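Local atomic coordinates of phosphodiesterase (Trypanosoma brucei brucei, PDB entry 5H2Q), a protein that belongs to the cyclic nucleotide phosphodiesterase family, with a mainly helical fold that binds zinc and magnesium ions and, in this model, the ligand LLI. Residues 262-267 with 280-285. Sequence-based numbering, arbitrary orientation.
With LLI ((4~{a}~{S},8~{a}~{R})-2-cycloheptyl-4-[4-methoxy-3-[2-(2-oxidanylideneimidazolidin-1-yl)ethoxy]phenyl]-4~{a},5,8,8~{a}-tetrahydrophthalazin-1-one), chain E.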
# COMPACT_ATOMS: atom_id res chain seq x y z
N GLU A 262 13.52 -2.64 -11.59
CA GLU A 262 14.59 -1.66 -11.48
C GLU A 262 14.97 -1.43 -10.03
O GLU A 262 16.16 -1.45 -9.72
CB GLU A 262 14.24 -0.33 -12.19
CG GLU A 262 15.34 0.72 -12.16
CD GLU A 262 16.73 0.30 -12.62
OE1 GLU A 262 17.72 0.86 -12.09
OE2 GLU A 262 16.85 -0.61 -13.48
N GLU A 263 13.98 -1.33 -9.13
CA GLU A 263 14.31 -1.15 -7.72
C GLU A 263 15.09 -2.35 -7.17
O GLU A 263 16.14 -2.15 -6.55
CB GLU A 263 13.03 -0.93 -6.90
CG GLU A 263 13.39 -0.56 -5.47
CD GLU A 263 12.17 -0.07 -4.72
OE1 GLU A 263 11.75 1.08 -4.97
OE2 GLU A 263 11.69 -0.82 -3.85
N PHE A 264 14.60 -3.59 -7.41
CA PHE A 264 15.21 -4.84 -6.96
C PHE A 264 16.64 -4.96 -7.47
O PHE A 264 17.54 -5.27 -6.70
CB PHE A 264 14.35 -6.05 -7.36
CG PHE A 264 13.16 -6.36 -6.47
CD1 PHE A 264 12.67 -5.42 -5.57
CD2 PHE A 264 12.51 -7.58 -6.56
CE1 PHE A 264 11.57 -5.70 -4.76
CE2 PHE A 264 11.41 -7.87 -5.74
CZ PHE A 264 10.95 -6.93 -4.85
N TYR A 265 16.87 -4.61 -8.75
CA TYR A 265 18.20 -4.64 -9.37
C TYR A 265 19.16 -3.67 -8.72
O TYR A 265 20.35 -3.99 -8.57
CB TYR A 265 18.09 -4.36 -10.89
CG TYR A 265 17.57 -5.52 -11.71
CD1 TYR A 265 17.34 -6.77 -11.13
CD2 TYR A 265 17.32 -5.38 -13.07
CE1 TYR A 265 16.92 -7.85 -11.90
CE2 TYR A 265 16.89 -6.45 -13.84
CZ TYR A 265 16.67 -7.68 -13.25
OH TYR A 265 16.21 -8.73 -14.00
N ARG A 266 18.68 -2.49 -8.28
CA ARG A 266 19.53 -1.52 -7.58
C ARG A 266 19.95 -2.07 -6.23
O ARG A 266 21.05 -1.79 -5.77
CB ARG A 266 18.83 -0.17 -7.41
CG ARG A 266 18.59 0.52 -8.74
CD ARG A 266 18.18 1.95 -8.57
NE ARG A 266 17.78 2.51 -9.87
CZ ARG A 266 17.35 3.75 -10.05
NH1 ARG A 266 17.27 4.59 -9.03
NH2 ARG A 266 17.00 4.16 -11.26
N GLN A 267 19.05 -2.83 -5.57
CA GLN A 267 19.42 -3.44 -4.29
C GLN A 267 20.53 -4.47 -4.55
O GLN A 267 21.54 -4.48 -3.84
CB GLN A 267 18.22 -4.12 -3.61
CG GLN A 267 18.66 -4.95 -2.39
CD GLN A 267 17.54 -5.49 -1.54
OE1 GLN A 267 16.47 -4.89 -1.43
NE2 GLN A 267 17.78 -6.61 -0.89
N PRO A 280 18.68 -14.29 -6.87
CA PRO A 280 18.58 -14.09 -8.34
C PRO A 280 17.61 -13.00 -8.82
O PRO A 280 17.88 -12.35 -9.83
CB PRO A 280 18.16 -15.47 -8.87
CG PRO A 280 17.82 -16.29 -7.67
CD PRO A 280 18.58 -15.71 -6.52
N MET A 281 16.52 -12.79 -8.09
CA MET A 281 15.48 -11.78 -8.36
C MET A 281 16.04 -10.34 -8.37
O MET A 281 15.45 -9.45 -9.00
CB MET A 281 14.42 -11.90 -7.26
CG MET A 281 13.09 -11.43 -7.67
SD MET A 281 11.92 -11.54 -6.32
CE MET A 281 11.22 -13.16 -6.64
N PHE A 282 17.16 -10.11 -7.64
CA PHE A 282 17.80 -8.81 -7.48
C PHE A 282 19.09 -8.62 -8.33
O PHE A 282 19.72 -7.57 -8.26
CB PHE A 282 18.09 -8.56 -5.98
CG PHE A 282 16.90 -8.72 -5.06
CD1 PHE A 282 16.49 -9.98 -4.62
CD2 PHE A 282 16.18 -7.61 -4.63
CE1 PHE A 282 15.39 -10.12 -3.77
CE2 PHE A 282 15.07 -7.76 -3.78
CZ PHE A 282 14.68 -9.01 -3.36
N ASP A 283 19.46 -9.62 -9.15
CA ASP A 283 20.66 -9.63 -9.99
C ASP A 283 20.51 -8.88 -11.35
O ASP A 283 19.85 -9.38 -12.24
CB ASP A 283 21.11 -11.07 -10.18
CG ASP A 283 22.61 -11.24 -10.30
OD1 ASP A 283 23.22 -10.53 -11.13
OD2 ASP A 283 23.15 -12.11 -9.60
N ARG A 284 21.10 -7.68 -11.48
CA ARG A 284 20.99 -6.81 -12.67
C ARG A 284 21.73 -7.35 -13.89
O ARG A 284 21.11 -7.48 -14.95
CB ARG A 284 21.44 -5.37 -12.33
CG ARG A 284 21.62 -4.42 -13.51
CD ARG A 284 20.51 -3.41 -13.59
NE ARG A 284 20.52 -2.49 -12.46
CZ ARG A 284 20.09 -1.24 -12.51
NH1 ARG A 284 19.64 -0.73 -13.65
NH2 ARG A 284 20.13 -0.47 -11.43
N SER A 285 23.05 -7.63 -13.75
CA SER A 285 23.93 -8.17 -14.80
C SER A 285 23.42 -9.52 -15.32
O SER A 285 23.27 -9.67 -16.54
CB SER A 285 25.37 -8.28 -14.31
OG SER A 285 25.47 -9.16 -13.21
C2 LLI E . 6.53 -8.02 -7.53
C3 LLI E . 5.74 -6.94 -7.97
O1 LLI E . 7.06 -8.82 -8.51
C12 LLI E . 6.20 -6.38 -2.78
C14 LLI E . 7.34 -6.29 -1.72
C15 LLI E . 7.79 -7.65 -1.21
C16 LLI E . 4.91 -6.91 -2.14
C17 LLI E . 4.61 -6.29 -0.80
C18 LLI E . 6.92 -5.36 -0.56
C19 LLI E . 5.54 -5.70 -0.05
C21 LLI E . 8.16 -10.02 -1.93
C22 LLI E . 9.40 -10.37 -2.84
C23 LLI E . 6.95 -10.99 -2.12
C24 LLI E . 10.03 -11.76 -2.69
C25 LLI E . 7.15 -12.49 -1.90
C26 LLI E . 7.85 -13.23 -3.04
C27 LLI E . 9.31 -12.91 -3.39
C28 LLI E . 7.85 -9.95 -8.10
C29 LLI E . 8.38 -10.58 -9.36
C4 LLI E . 6.82 -8.15 -6.18
C5 LLI E . 5.29 -6.00 -7.05
C6 LLI E . 6.36 -7.21 -5.26
C7 LLI E . 5.60 -6.14 -5.70
O8 LLI E . 5.47 -6.91 -9.31
C9 LLI E . 4.88 -5.72 -9.85
C10 LLI E . 6.69 -7.37 -3.82
N11 LLI E . 7.44 -8.41 -3.52
N13 LLI E . 7.78 -8.62 -2.21
O20 LLI E . 8.11 -7.86 -0.05
N30 LLI E . 9.55 -9.87 -9.91
C31 LLI E . 10.64 -9.38 -9.07
C32 LLI E . 9.56 -9.27 -11.14
C33 LLI E . 11.55 -8.70 -10.09
N34 LLI E . 10.70 -8.58 -11.26
O35 LLI E . 8.69 -9.38 -11.99
O HOH W 1 17.62 -10.85 -13.08
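Phe-282 lies between Phe-264 and Gln-267. The two phenyl rings form an offset stack, with centroids 4.6 Å apart and planes inclined by 26°; Phe-282 CE2 stands over one face of Phe-264, toward its rim. The opposite face of Phe-282 meets the amide of Gln-267, which is hydrogen-bonded beyond the contact to Asn-136 and Glu-271. Met-281 SD lies 3.8 Å from Phe-264 CE2, at the edge of the ring, a Met-aromatic contact, and both residues touch LLI: its C31 is 3.5 Å from Met-281 CG.

Tyr-265 is covered by Arg-284, whose CA makes a CH-pi contact over the ring face. A water joins Tyr-265 OH to Asp-283 O. Bent at chi2 and chi3, the Arg-284 chain passes Tyr-265 CB and brings NH1 to 2.8 Å from Glu-262 OE2, a salt bridge. OE2 sits over the guanidinium face and the NH2-OE1 hydrogen bond is weak, so charge probably dominates. Arg-266 NE donates a nearly straight in-plane hydrogen bond (N-H...O 173°) to the anti lone pair of Glu-262 OE1; sharing this carboxylate probably eases repulsion between the arginines, and Asp-269 also pairs with Arg-284.

The contact thus packs the loop leading to helix 290-312 back against helix 250-274, walling one side of the ligand pocket.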